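Local coordinates for protein putative uronate isomerase (Thermotoga maritima, PDB 4NAR) that may act as a lactate racemase-like isomerase, although its own substrate and reaction are not established, at residues A[176-181]-A[346-351]; A[69-73]-A[99-103]; A[157-163]-A[199-204]. All coordinates share one frame; numbering follows the deposited sequence.

Interaction 1: residues A[176-181]-A[346-351]; sequences VDTFHW and NKNVAA. With SO4 (sulfate ion), chain B.
The imidazole of His180 is held between two partners: Asn348 OD1 sits over one face, off-centre and 3.3 Å from His180 CD2, and Phe179 CE1 covers the middle of the opposite face. Val176 CG1 and sulfate O1 lie at its edge, in the ring plane. The amide of Asn348 is inclined only 24° to the imidazole. The indole of Trp181 has the ammonium of Lys347 over one face in a cation-pi contact, NZ being 3.9 Å from the centroid of the five-membered ring, and Lys347 CD adds a CH-pi contact on the same side. Ala351 N stands at the indole edge, Ala350 CB meets CZ3 obliquely, and Trp181 NE1 is hydrogen-bonded to Asp125, which helps to hold the indole in this orientation. These pairs join helix 173-186, in the lactate racemase N-terminal family region, to helix 347-357; the local axes approach to 8.3 Å and run in the same general direction, crossing at 27°, with the methyl of Ala351 against His180 O. A sulfate, probably from the crystallisation liquor, bridges the two helices. His180 NE2 donates an almost straight hydrogen bond of 2.8 Å to sulfate O1, while ND1 has a weak bond to Ser156. Asn348 ND2, placed by a CG anti to the backbone N (chi1 -164°), makes a longer bond of 3.3 Å to sulfate O3. A water donates to Asp177 OD2 at 2.6 Å and accepts from Lys347 N. Asn346 is the N-cap of helix 347-357: its OD1 takes Val349 N at 3.0 Å in the carbonyl plane, and Asn348 N weakly. Its ND2 faces Asp177 OD2, but the angle is too poor for a hydrogen bond.

Interaction 2: residues A[69-73]-A[99-103]; sequences ASGTH and HEFFN. With SO4 (sulfate ion), chain B.
Thr72 lays its CG2 methyl over one face of the Phe101 ring, a CH-pi contact of 3.9 Å to the ring centroid. The two side chains run side by side. Thr72 OG1 lies between the backbone N and the carbonyl carbon (chi1 57°), which turns the hydroxyl to sulfate O3 at 2.7 Å and leaves the methyl for the ring; OG1 is also bonded to His315. Thr72 N donates a nearly straight bond of 2.9 Å to sulfate O2. Phe101 also meets the backbone, its CD2 3.2 Å from Gly71 O. With an alanine in place of this phenylalanine, the Thr72 methyl is likely to lose the ring it rests on and a gap to open beside Gly71 O, leaving the turn of Ser70 to His73 less firmly held. His99 brings CB to 3.6 Å from Ser70 OG, which lies near the plane of the imidazole at its edge; a water ties that hydroxyl to Phe101 N. The imidazole is anchored by Asn135 and by Ala171 O. Both loops follow parallel strands of the seven-stranded sheet, 63-68 and 94-97, and Phe101 packs on Thr173 and Val176 of helix 173-186, while Thr72 touches Trp283 of helix 282-285.

Interaction 3: residues A[157-163]-A[199-204]; sequences TGFSGGL and ARKIIN. With ACT (acetate ion), chain E.
Arg200 reaches from helix 198-213 into the bend of residues 157-163 and meets backbone oxygens with the edge of its guanidinium. Its one clear hydrogen bond across the contact, NH2 to Gly161 O, is 2.7 Å long and practically straight (177°), with the oxygen in the guanidinium plane. Arg200 NH1 lies 2.6 Å from Phe159 O, and CD lies 3.2 Å from Thr157 O. Bends at chi2 (69°) and chi3 (-132°) carry the group there, and Tyr249 adds a cation-pi contact. Phe159 O also takes a hydrogen bond of 2.6 Å from Thr157 OG1, which comes from above the carbonyl plane. Apolar contacts flank this polar centre: Thr157 CG2 packs on Ile203 CD1 at 3.7 Å, the side chains crossing at about a right angle, and Leu163 CB rests on Ile203 CG2. Leu163 CD1 meets the amide oxygen of Asn204. Gly161 N donates to an acetate oxygen at 3.1 Å; Arg41 and Gly150 N hold the same ion. Gly158, Gly161 and Gly162 have positive phi, giving a glycine-rich turn whose carbonyl groups gather round a buried arginine; the acetate, probably from the crystallisation liquor, is consistent with a pocket beside it.

Interaction 2 closes before the others open; interactions 3 and 1 then interleave, their segments following the order 157-163, 176-181, 199-204, 346-351. Their centres lie about 14 to 17 Å apart. Helix 173-186 connects them: Val176 packs on Phe101 of interaction 2, and Phe179 packs on Thr157 and Ala199 of interaction 3. Interactions 1 and 2 share the sulfate, which Trp283 also binds, whereas interactions 2 and 3 do not touch, their nearest atoms being about 9 Å apart. Loops beside the seven-stranded sheet thus meet helix 347-357 of the later part of the chain around the sulfate, consistent with an interdomain active-site cleft as in lactate racemase.

Interaction 1: residues A[176-181]-A[346-351]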
ATOM      1  N   VAL A 176       2.003  -3.065  12.524  1.00 17.86           N
ATOM      2  CA  VAL A 176       2.187  -2.209  11.357  1.00 18.66           C
ATOM      3  C   VAL A 176       3.309  -1.170  11.591  1.00 23.02           C
ATOM      4  O   VAL A 176       4.122  -0.894  10.691  1.00 21.26           O
ATOM      5  CB  VAL A 176       0.843  -1.558  10.935  1.00 19.28           C
ATOM      6  CG1 VAL A 176       1.059  -0.447   9.882  1.00 12.46           C
ATOM      7  CG2 VAL A 176      -0.149  -2.657  10.430  1.00 10.93           C
ATOM      8  N   ASP A 177       3.366  -0.613  12.800  1.00 13.61           N
ATOM      9  CA  ASP A 177       4.459   0.285  13.174  1.00 25.59           C
ATOM     10  C   ASP A 177       5.798  -0.434  13.004  1.00 33.26           C
ATOM     11  O   ASP A 177       6.762   0.124  12.442  1.00 31.61           O
ATOM     12  CB  ASP A 177       4.321   0.744  14.631  1.00 22.03           C
ATOM     13  CG  ASP A 177       3.308   1.889  14.806  1.00 40.86           C
ATOM     14  OD1 ASP A 177       2.442   2.105  13.913  1.00 46.20           O
ATOM     15  OD2 ASP A 177       3.381   2.572  15.857  1.00 48.58           O
ATOM     16  N   THR A 178       5.827  -1.678  13.488  1.00 24.54           N
ATOM     17  CA  THR A 178       7.017  -2.513  13.495  1.00 19.20           C
ATOM     18  C   THR A 178       7.527  -2.790  12.091  1.00 21.67           C
ATOM     19  O   THR A 178       8.729  -2.647  11.836  1.00 23.43           O
ATOM     20  CB  THR A 178       6.750  -3.862  14.197  1.00 23.25           C
ATOM     21  OG1 THR A 178       6.458  -3.631  15.579  1.00 28.91           O
ATOM     22  CG2 THR A 178       7.960  -4.800  14.077  1.00 18.31           C
ATOM     23  N   PHE A 179       6.644  -3.182  11.173  1.00 15.20           N
ATOM     24  CA  PHE A 179       7.156  -3.473   9.836  1.00 22.06           C
ATOM     25  C   PHE A 179       7.570  -2.203   9.090  1.00 17.69           C
ATOM     26  O   PHE A 179       8.565  -2.205   8.361  1.00 19.90           O
ATOM     27  CB  PHE A 179       6.239  -4.407   9.014  1.00 17.71           C
ATOM     28  CG  PHE A 179       5.158  -3.711   8.216  1.00 19.93           C
ATOM     29  CD1 PHE A 179       5.459  -2.966   7.074  1.00 14.92           C
ATOM     30  CD2 PHE A 179       3.821  -3.884   8.558  1.00 25.27           C
ATOM     31  CE1 PHE A 179       4.458  -2.358   6.327  1.00 17.67           C
ATOM     32  CE2 PHE A 179       2.807  -3.285   7.806  1.00 22.08           C
ATOM     33  CZ  PHE A 179       3.128  -2.520   6.688  1.00 21.77           C
ATOM     34  N   HIS A 180       6.816  -1.125   9.282  1.00 15.26           N
ATOM     35  CA  HIS A 180       7.173   0.147   8.656  1.00 15.74           C
ATOM     36  C   HIS A 180       8.555   0.624   9.119  1.00 16.85           C
ATOM     37  O   HIS A 180       9.363   1.090   8.310  1.00 18.77           O
ATOM     38  CB  HIS A 180       6.107   1.212   8.920  1.00 11.82           C
ATOM     39  CG  HIS A 180       4.949   1.151   7.975  1.00 23.95           C
ATOM     40  ND1 HIS A 180       5.071   1.427   6.626  1.00 22.84           N
ATOM     41  CD2 HIS A 180       3.641   0.856   8.181  1.00 24.66           C
ATOM     42  CE1 HIS A 180       3.892   1.298   6.042  1.00 20.88           C
ATOM     43  NE2 HIS A 180       3.007   0.953   6.965  1.00 25.85           N
ATOM     44  N   TRP A 181       8.834   0.484  10.413  1.00 14.85           N
ATOM     45  CA  TRP A 181      10.118   0.909  10.943  1.00 15.15           C
ATOM     46  C   TRP A 181      11.254  -0.006  10.487  1.00 23.58           C
ATOM     47  O   TRP A 181      12.340   0.470  10.148  1.00 25.88           O
ATOM     48  CB  TRP A 181      10.073   0.982  12.472  1.00 27.13           C
ATOM     49  CG  TRP A 181      11.283   1.652  13.058  1.00 27.80           C
ATOM     50  CD1 TRP A 181      12.234   1.075  13.862  1.00 27.18           C
ATOM     51  CD2 TRP A 181      11.691   3.013  12.867  1.00 24.35           C
ATOM     52  NE1 TRP A 181      13.202   2.000  14.186  1.00 27.20           N
ATOM     53  CE2 TRP A 181      12.893   3.207  13.585  1.00 25.70           C
ATOM     54  CE3 TRP A 181      11.150   4.107  12.168  1.00 20.80           C
ATOM     55  CZ2 TRP A 181      13.572   4.430  13.625  1.00 20.01           C
ATOM     56  CZ3 TRP A 181      11.827   5.333  12.202  1.00 18.35           C
ATOM     57  CH2 TRP A 181      13.022   5.481  12.927  1.00 16.80           C
ATOM     58  N   ASN A 346       5.012   8.097  17.215  1.00 18.91           N
ATOM     59  CA  ASN A 346       4.547   7.001  16.373  1.00 21.91           C
ATOM     60  C   ASN A 346       5.505   6.661  15.216  1.00 28.93           C
ATOM     61  O   ASN A 346       5.786   7.506  14.361  1.00 26.84           O
ATOM     62  CB  ASN A 346       3.159   7.315  15.813  1.00 19.62           C
ATOM     63  CG  ASN A 346       2.624   6.193  14.946  1.00 24.40           C
ATOM     64  OD1 ASN A 346       2.916   6.123  13.741  1.00 23.66           O
ATOM     65  ND2 ASN A 346       1.852   5.290  15.559  1.00 21.20           N
ATOM     66  N   LYS A 347       5.958   5.410  15.165  1.00 26.21           N
ATOM     67  CA  LYS A 347       6.976   5.007  14.202  1.00 26.55           C
ATOM     68  C   LYS A 347       6.506   4.883  12.748  1.00 26.93           C
ATOM     69  O   LYS A 347       7.333   4.931  11.819  1.00 27.69           O
ATOM     70  CB  LYS A 347       7.665   3.724  14.676  1.00 27.37           C
ATOM     71  CG  LYS A 347       8.659   3.990  15.800  1.00 23.84           C
ATOM     72  CD  LYS A 347       9.219   2.710  16.383  1.00 34.81           C
ATOM     73  CE  LYS A 347      10.091   3.010  17.599  1.00 33.99           C
ATOM     74  NZ  LYS A 347      11.501   3.196  17.190  1.00 44.68           N
ATOM     75  N   ASN A 348       5.196   4.733  12.553  1.00 27.93           N
ATOM     76  CA  ASN A 348       4.612   4.683  11.214  1.00 22.96           C
ATOM     77  C   ASN A 348       4.747   6.072  10.567  1.00 19.13           C
ATOM     78  O   ASN A 348       5.311   6.209   9.471  1.00 22.01           O
ATOM     79  CB  ASN A 348       3.140   4.221  11.282  1.00 25.08           C
ATOM     80  CG  ASN A 348       2.575   3.780   9.916  1.00 26.65           C
ATOM     81  OD1 ASN A 348       3.159   4.038   8.846  1.00 25.64           O
ATOM     82  ND2 ASN A 348       1.421   3.118   9.957  1.00 26.46           N
ATOM     83  N   VAL A 349       4.247   7.094  11.258  1.00 18.08           N
ATOM     84  CA  VAL A 349       4.497   8.487  10.881  1.00 22.84           C
ATOM     85  C   VAL A 349       6.001   8.785  10.714  1.00 24.79           C
ATOM     86  O   VAL A 349       6.413   9.438   9.740  1.00 19.32           O
ATOM     87  CB  VAL A 349       3.909   9.461  11.926  1.00 21.39           C
ATOM     88  CG1 VAL A 349       4.313  10.913  11.613  1.00 17.86           C
ATOM     89  CG2 VAL A 349       2.391   9.309  12.002  1.00 13.46           C
ATOM     90  N   ALA A 350       6.812   8.309  11.659  1.00 18.54           N
ATOM     91  CA  ALA A 350       8.254   8.511  11.569  1.00 27.37           C
ATOM     92  C   ALA A 350       8.794   7.921  10.266  1.00 27.28           C
ATOM     93  O   ALA A 350       9.558   8.574   9.537  1.00 23.36           O
ATOM     94  CB  ALA A 350       8.977   7.897  12.782  1.00 27.65           C
ATOM     95  N   ALA A 351       8.395   6.686   9.969  1.00 21.03           N
ATOM     96  CA  ALA A 351       8.861   6.032   8.745  1.00 21.40           C
ATOM     97  C   ALA A 351       8.377   6.794   7.496  1.00 19.45           C
ATOM     98  O   ALA A 351       9.135   6.985   6.532  1.00 17.59           O
ATOM     99  CB  ALA A 351       8.414   4.551   8.713  1.00 12.81           C
TER
HETATM  100  S   SO4 B 501      -0.567   2.113   6.061  1.00 31.62           S
HETATM  101  O1  SO4 B 501       0.300   0.927   6.164  1.00 33.24           O
HETATM  102  O2  SO4 B 501      -1.959   1.677   5.866  1.00 33.74           O
HETATM  103  O3  SO4 B 501      -0.438   2.914   7.287  1.00 28.25           O
HETATM  104  O4  SO4 B 501      -0.143   2.932   4.905  1.00 36.75           O
HETATM  105  O   HOH W   1       5.336   3.523  17.191  1.00 34.14           O

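Interaction 2: residues A[69-73]-A[99-103]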
ATOM      1  N   ALA A  69      -9.936  -3.587   3.133  1.00 14.98           N
ATOM      2  CA  ALA A  69      -8.580  -3.632   3.684  1.00 20.79           C
ATOM      3  C   ALA A  69      -7.975  -2.223   3.689  1.00 20.20           C
ATOM      4  O   ALA A  69      -7.144  -1.888   2.825  1.00 21.08           O
ATOM      5  CB  ALA A  69      -7.697  -4.596   2.888  1.00 14.75           C
ATOM      6  N   SER A  70      -8.378  -1.415   4.665  1.00 11.26           N
ATOM      7  CA  SER A  70      -8.027   0.012   4.679  1.00 20.41           C
ATOM      8  C   SER A  70      -6.577   0.349   5.073  1.00 21.00           C
ATOM      9  O   SER A  70      -6.024   1.381   4.649  1.00 24.52           O
ATOM     10  CB  SER A  70      -8.959   0.755   5.640  1.00 18.06           C
ATOM     11  OG  SER A  70      -8.599   0.475   6.993  1.00 22.18           O
ATOM     12  N   GLY A  71      -5.960  -0.493   5.894  1.00 18.24           N
ATOM     13  CA  GLY A  71      -4.770  -0.057   6.611  1.00 19.72           C
ATOM     14  C   GLY A  71      -5.140   1.148   7.478  1.00 20.60           C
ATOM     15  O   GLY A  71      -6.203   1.151   8.115  1.00 22.66           O
ATOM     16  N   THR A  72      -4.299   2.183   7.499  1.00 20.45           N
ATOM     17  CA  THR A  72      -4.643   3.402   8.251  1.00 19.51           C
ATOM     18  C   THR A  72      -5.548   4.374   7.479  1.00 18.72           C
ATOM     19  O   THR A  72      -5.933   5.418   8.021  1.00 18.06           O
ATOM     20  CB  THR A  72      -3.391   4.198   8.702  1.00 18.84           C
ATOM     21  OG1 THR A  72      -2.600   4.528   7.559  1.00 19.56           O
ATOM     22  CG2 THR A  72      -2.545   3.396   9.691  1.00 12.35           C
ATOM     23  N   HIS A  73      -5.873   4.041   6.225  1.00 18.22           N
ATOM     24  CA  HIS A  73      -6.656   4.937   5.362  1.00 13.63           C
ATOM     25  C   HIS A  73      -8.087   5.165   5.845  1.00 16.13           C
ATOM     26  O   HIS A  73      -8.621   4.371   6.629  1.00 23.71           O
ATOM     27  CB  HIS A  73      -6.727   4.409   3.928  1.00 15.35           C
ATOM     28  CG  HIS A  73      -5.395   4.174   3.298  1.00 20.72           C
ATOM     29  ND1 HIS A  73      -5.258   3.520   2.090  1.00 25.16           N
ATOM     30  CD2 HIS A  73      -4.144   4.485   3.707  1.00 25.85           C
ATOM     31  CE1 HIS A  73      -3.974   3.449   1.778  1.00 22.82           C
ATOM     32  NE2 HIS A  73      -3.277   4.024   2.743  1.00 25.67           N
ATOM     33  N   HIS A  99     -12.995  -1.505   7.742  1.00 19.05           N
ATOM     34  CA  HIS A  99     -12.077  -1.969   8.781  1.00 19.34           C
ATOM     35  C   HIS A  99     -12.030  -0.873   9.858  1.00 14.48           C
ATOM     36  O   HIS A  99     -12.332   0.282   9.566  1.00 15.33           O
ATOM     37  CB  HIS A  99     -10.685  -2.241   8.179  1.00 14.79           C
ATOM     38  CG  HIS A  99      -9.666  -2.678   9.189  1.00 20.62           C
ATOM     39  ND1 HIS A  99      -9.945  -3.558  10.202  1.00 11.76           N
ATOM     40  CD2 HIS A  99      -8.347  -2.344   9.317  1.00 11.29           C
ATOM     41  CE1 HIS A  99      -8.848  -3.752  10.934  1.00 11.66           C
ATOM     42  NE2 HIS A  99      -7.877  -3.030  10.407  1.00 11.38           N
ATOM     43  N   GLU A 100     -11.690  -1.238  11.098  1.00 17.41           N
ATOM     44  CA  GLU A 100     -11.565  -0.271  12.199  1.00 16.65           C
ATOM     45  C   GLU A 100     -10.189  -0.405  12.852  1.00 17.77           C
ATOM     46  O   GLU A 100     -10.052  -0.900  13.976  1.00 14.57           O
ATOM     47  CB  GLU A 100     -12.659  -0.488  13.241  1.00 15.30           C
ATOM     48  CG  GLU A 100     -14.059  -0.474  12.673  1.00 19.50           C
ATOM     49  CD  GLU A 100     -15.047  -1.160  13.595  1.00 28.57           C
ATOM     50  OE1 GLU A 100     -15.525  -0.476  14.544  1.00 33.42           O
ATOM     51  OE2 GLU A 100     -15.331  -2.376  13.377  1.00 25.76           O
ATOM     52  N   PHE A 101      -9.184   0.048  12.111  1.00 21.79           N
ATOM     53  CA  PHE A 101      -7.769  -0.130  12.424  1.00 20.98           C
ATOM     54  C   PHE A 101      -7.460   0.313  13.856  1.00 24.37           C
ATOM     55  O   PHE A 101      -6.655  -0.312  14.570  1.00 13.82           O
ATOM     56  CB  PHE A 101      -6.967   0.719  11.422  1.00 11.81           C
ATOM     57  CG  PHE A 101      -5.487   0.494  11.462  1.00 11.58           C
ATOM     58  CD1 PHE A 101      -4.694   1.155  12.388  1.00 16.60           C
ATOM     59  CD2 PHE A 101      -4.878  -0.356  10.551  1.00 11.40           C
ATOM     60  CE1 PHE A 101      -3.311   0.958  12.427  1.00 11.71           C
ATOM     61  CE2 PHE A 101      -3.506  -0.550  10.572  1.00 12.58           C
ATOM     62  CZ  PHE A 101      -2.718   0.107  11.520  1.00 14.95           C
ATOM     63  N   PHE A 102      -8.103   1.407  14.264  1.00 24.76           N
ATOM     64  CA  PHE A 102      -7.754   2.053  15.527  1.00 25.26           C
ATOM     65  C   PHE A 102      -8.707   1.666  16.643  1.00 22.28           C
ATOM     66  O   PHE A 102      -8.655   2.257  17.712  1.00 21.08           O
ATOM     67  CB  PHE A 102      -7.784   3.577  15.368  1.00 25.19           C
ATOM     68  CG  PHE A 102      -6.827   4.103  14.329  1.00 23.54           C
ATOM     69  CD1 PHE A 102      -5.497   4.374  14.652  1.00 13.27           C
ATOM     70  CD2 PHE A 102      -7.265   4.342  13.025  1.00 26.28           C
ATOM     71  CE1 PHE A 102      -4.607   4.870  13.675  1.00 21.56           C
ATOM     72  CE2 PHE A 102      -6.387   4.830  12.041  1.00 20.36           C
ATOM     73  CZ  PHE A 102      -5.056   5.092  12.365  1.00 22.46           C
ATOM     74  N   ASN A 103      -9.599   0.712  16.383  1.00 21.22           N
ATOM     75  CA  ASN A 103     -10.584   0.322  17.383  1.00 21.64           C
ATOM     76  C   ASN A 103     -10.285  -1.064  17.956  1.00 24.17           C
ATOM     77  O   ASN A 103     -10.515  -2.090  17.293  1.00 18.49           O
ATOM     78  CB  ASN A 103     -12.005   0.386  16.816  1.00 18.27           C
ATOM     79  CG  ASN A 103     -13.077   0.299  17.904  1.00 25.80           C
ATOM     80  OD1 ASN A 103     -12.815  -0.157  19.039  1.00 25.71           O
ATOM     81  ND2 ASN A 103     -14.302   0.731  17.558  1.00 26.32           N
TER
HETATM   82  S   SO4 B 501      -0.567   2.113   6.061  1.00 31.62           S
HETATM   83  O1  SO4 B 501       0.300   0.927   6.164  1.00 33.24           O
HETATM   84  O2  SO4 B 501      -1.959   1.677   5.866  1.00 33.74           O
HETATM   85  O3  SO4 B 501      -0.438   2.914   7.287  1.00 28.25           O
HETATM   86  O4  SO4 B 501      -0.143   2.932   4.905  1.00 36.75           O
HETATM   87  O   HOH W   2      -9.523   1.776   9.523  1.00 23.83           O

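Interaction 3: residues A[157-163]-A[199-204]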
ATOM      1  N   THR A 157       7.006  -2.662   1.529  1.00 16.06           N
ATOM      2  CA  THR A 157       6.970  -4.125   1.498  1.00 17.63           C
ATOM      3  C   THR A 157       7.616  -4.752   0.259  1.00 16.75           C
ATOM      4  O   THR A 157       7.281  -5.881  -0.097  1.00 17.73           O
ATOM      5  CB  THR A 157       5.520  -4.646   1.604  1.00 18.15           C
ATOM      6  OG1 THR A 157       4.758  -4.164   0.483  1.00 17.96           O
ATOM      7  CG2 THR A 157       4.877  -4.167   2.908  1.00 24.01           C
ATOM      8  N   GLY A 158       8.519  -4.015  -0.398  1.00 21.19           N
ATOM      9  CA  GLY A 158       9.147  -4.461  -1.639  1.00 14.78           C
ATOM     10  C   GLY A 158       8.142  -4.499  -2.774  1.00 12.42           C
ATOM     11  O   GLY A 158       8.279  -3.789  -3.776  1.00 19.32           O
ATOM     12  N   PHE A 159       7.125  -5.335  -2.617  1.00 15.54           N
ATOM     13  CA  PHE A 159       5.996  -5.394  -3.540  1.00 15.22           C
ATOM     14  C   PHE A 159       4.727  -5.391  -2.694  1.00 18.02           C
ATOM     15  O   PHE A 159       4.781  -5.763  -1.520  1.00 16.67           O
ATOM     16  CB  PHE A 159       6.050  -6.683  -4.382  1.00 18.97           C
ATOM     17  CG  PHE A 159       7.082  -6.642  -5.487  1.00 22.92           C
ATOM     18  CD1 PHE A 159       6.758  -6.095  -6.735  1.00 18.42           C
ATOM     19  CD2 PHE A 159       8.390  -7.116  -5.274  1.00 20.49           C
ATOM     20  CE1 PHE A 159       7.715  -6.030  -7.765  1.00 18.70           C
ATOM     21  CE2 PHE A 159       9.358  -7.057  -6.311  1.00 18.94           C
ATOM     22  CZ  PHE A 159       9.017  -6.510  -7.552  1.00 14.23           C
ATOM     23  N   SER A 160       3.596  -4.979  -3.272  1.00 14.79           N
ATOM     24  CA  SER A 160       2.300  -5.123  -2.593  1.00 20.04           C
ATOM     25  C   SER A 160       1.674  -6.466  -2.968  1.00 17.21           C
ATOM     26  O   SER A 160       2.236  -7.216  -3.768  1.00 20.86           O
ATOM     27  CB  SER A 160       1.339  -3.998  -2.977  1.00 17.65           C
ATOM     28  OG  SER A 160       1.153  -3.973  -4.386  1.00 21.14           O
ATOM     29  N   GLY A 161       0.515  -6.775  -2.393  1.00 18.31           N
ATOM     30  CA  GLY A 161      -0.173  -8.015  -2.718  1.00 17.93           C
ATOM     31  C   GLY A 161       0.106  -9.137  -1.740  1.00 15.80           C
ATOM     32  O   GLY A 161       0.841  -8.964  -0.757  1.00 14.13           O
ATOM     33  N   GLY A 162      -0.474 -10.299  -2.016  1.00 18.10           N
ATOM     34  CA  GLY A 162      -0.385 -11.402  -1.078  1.00 25.49           C
ATOM     35  C   GLY A 162      -0.793 -10.994   0.332  1.00 22.66           C
ATOM     36  O   GLY A 162      -1.806 -10.304   0.527  1.00 12.00           O
ATOM     37  N   LEU A 163       0.011 -11.400   1.315  1.00 19.69           N
ATOM     38  CA  LEU A 163      -0.343 -11.171   2.712  1.00 15.51           C
ATOM     39  C   LEU A 163      -0.349  -9.686   3.118  1.00 19.31           C
ATOM     40  O   LEU A 163      -0.768  -9.343   4.232  1.00 18.97           O
ATOM     41  CB  LEU A 163       0.561 -12.004   3.621  1.00 13.86           C
ATOM     42  CG  LEU A 163       0.296 -13.505   3.446  1.00 16.96           C
ATOM     43  CD1 LEU A 163       1.426 -14.352   4.073  1.00 15.35           C
ATOM     44  CD2 LEU A 163      -1.084 -13.863   4.046  1.00 11.39           C
ATOM     45  N   ALA A 199      10.205  -6.326   6.234  1.00 18.23           N
ATOM     46  CA  ALA A 199       8.752  -6.162   6.410  1.00 21.42           C
ATOM     47  C   ALA A 199       7.997  -7.395   5.916  1.00 22.02           C
ATOM     48  O   ALA A 199       7.025  -7.844   6.534  1.00 21.64           O
ATOM     49  CB  ALA A 199       8.252  -4.922   5.673  1.00 22.28           C
ATOM     50  N   ARG A 200       8.451  -7.928   4.789  1.00 14.65           N
ATOM     51  CA  ARG A 200       7.876  -9.128   4.213  1.00 16.70           C
ATOM     52  C   ARG A 200       8.100 -10.336   5.186  1.00 17.28           C
ATOM     53  O   ARG A 200       7.198 -11.158   5.404  1.00 19.37           O
ATOM     54  CB  ARG A 200       8.503  -9.321   2.825  1.00 17.91           C
ATOM     55  CG  ARG A 200       7.581  -9.768   1.705  1.00 21.32           C
ATOM     56  CD  ARG A 200       6.536  -8.722   1.259  1.00 19.16           C
ATOM     57  NE  ARG A 200       5.237  -9.386   1.193  1.00 18.07           N
ATOM     58  CZ  ARG A 200       4.151  -8.975   0.538  1.00 22.77           C
ATOM     59  NH1 ARG A 200       4.127  -7.856  -0.182  1.00 19.01           N
ATOM     60  NH2 ARG A 200       3.057  -9.724   0.623  1.00 22.99           N
ATOM     61  N   LYS A 201       9.271 -10.414   5.818  1.00 23.81           N
ATOM     62  CA  LYS A 201       9.502 -11.433   6.863  1.00 24.00           C
ATOM     63  C   LYS A 201       8.552 -11.308   8.057  1.00 24.53           C
ATOM     64  O   LYS A 201       8.004 -12.314   8.532  1.00 20.90           O
ATOM     65  CB  LYS A 201      10.940 -11.381   7.378  1.00 20.31           C
ATOM     66  CG  LYS A 201      11.970 -11.983   6.427  1.00 19.37           C
ATOM     67  CD  LYS A 201      13.394 -11.740   6.954  1.00 19.89           C
ATOM     68  CE  LYS A 201      14.420 -12.551   6.171  1.00 25.22           C
ATOM     69  NZ  LYS A 201      14.498 -12.054   4.773  1.00 32.88           N
ATOM     70  N   ILE A 202       8.384 -10.081   8.553  1.00 20.40           N
ATOM     71  CA  ILE A 202       7.476  -9.799   9.668  1.00 21.63           C
ATOM     72  C   ILE A 202       6.027 -10.156   9.301  1.00 23.53           C
ATOM     73  O   ILE A 202       5.303 -10.805  10.073  1.00 18.24           O
ATOM     74  CB  ILE A 202       7.530  -8.301  10.061  1.00 23.47           C
ATOM     75  CG1 ILE A 202       8.884  -7.963  10.691  1.00 27.00           C
ATOM     76  CG2 ILE A 202       6.413  -7.950  11.031  1.00 18.06           C
ATOM     77  CD1 ILE A 202       9.075  -6.472  10.943  1.00 26.55           C
ATOM     78  N   ILE A 203       5.623  -9.725   8.111  1.00 17.06           N
ATOM     79  CA  ILE A 203       4.276  -9.957   7.617  1.00 19.21           C
ATOM     80  C   ILE A 203       3.975 -11.446   7.514  1.00 16.56           C
ATOM     81  O   ILE A 203       2.897 -11.895   7.934  1.00 14.99           O
ATOM     82  CB  ILE A 203       4.060  -9.260   6.241  1.00 19.30           C
ATOM     83  CG1 ILE A 203       3.867  -7.752   6.444  1.00 17.25           C
ATOM     84  CG2 ILE A 203       2.866  -9.867   5.484  1.00 11.15           C
ATOM     85  CD1 ILE A 203       3.820  -6.970   5.142  1.00 24.12           C
ATOM     86  N   ASN A 204       4.921 -12.204   6.951  1.00 15.16           N
ATOM     87  CA  ASN A 204       4.733 -13.642   6.770  1.00 13.80           C
ATOM     88  C   ASN A 204       4.699 -14.371   8.107  1.00 18.49           C
ATOM     89  O   ASN A 204       3.881 -15.274   8.316  1.00 23.53           O
ATOM     90  CB  ASN A 204       5.831 -14.239   5.894  1.00 18.47           C
ATOM     91  CG  ASN A 204       5.751 -13.775   4.434  1.00 20.97           C
ATOM     92  OD1 ASN A 204       4.784 -13.102   4.014  1.00 13.29           O
ATOM     93  ND2 ASN A 204       6.773 -14.151   3.647  1.00 13.13           N
TER
HETATM   94  C   ACT E 504      -2.746  -5.133  -1.043  1.00 20.89           C
HETATM   95  O   ACT E 504      -1.513  -4.988  -0.970  1.00 31.92           O
HETATM   96  OXT ACT E 504      -3.121  -5.879  -1.965  1.00 16.88           O
HETATM   97  CH3 ACT E 504      -3.684  -4.449  -0.084  1.00 37.02           C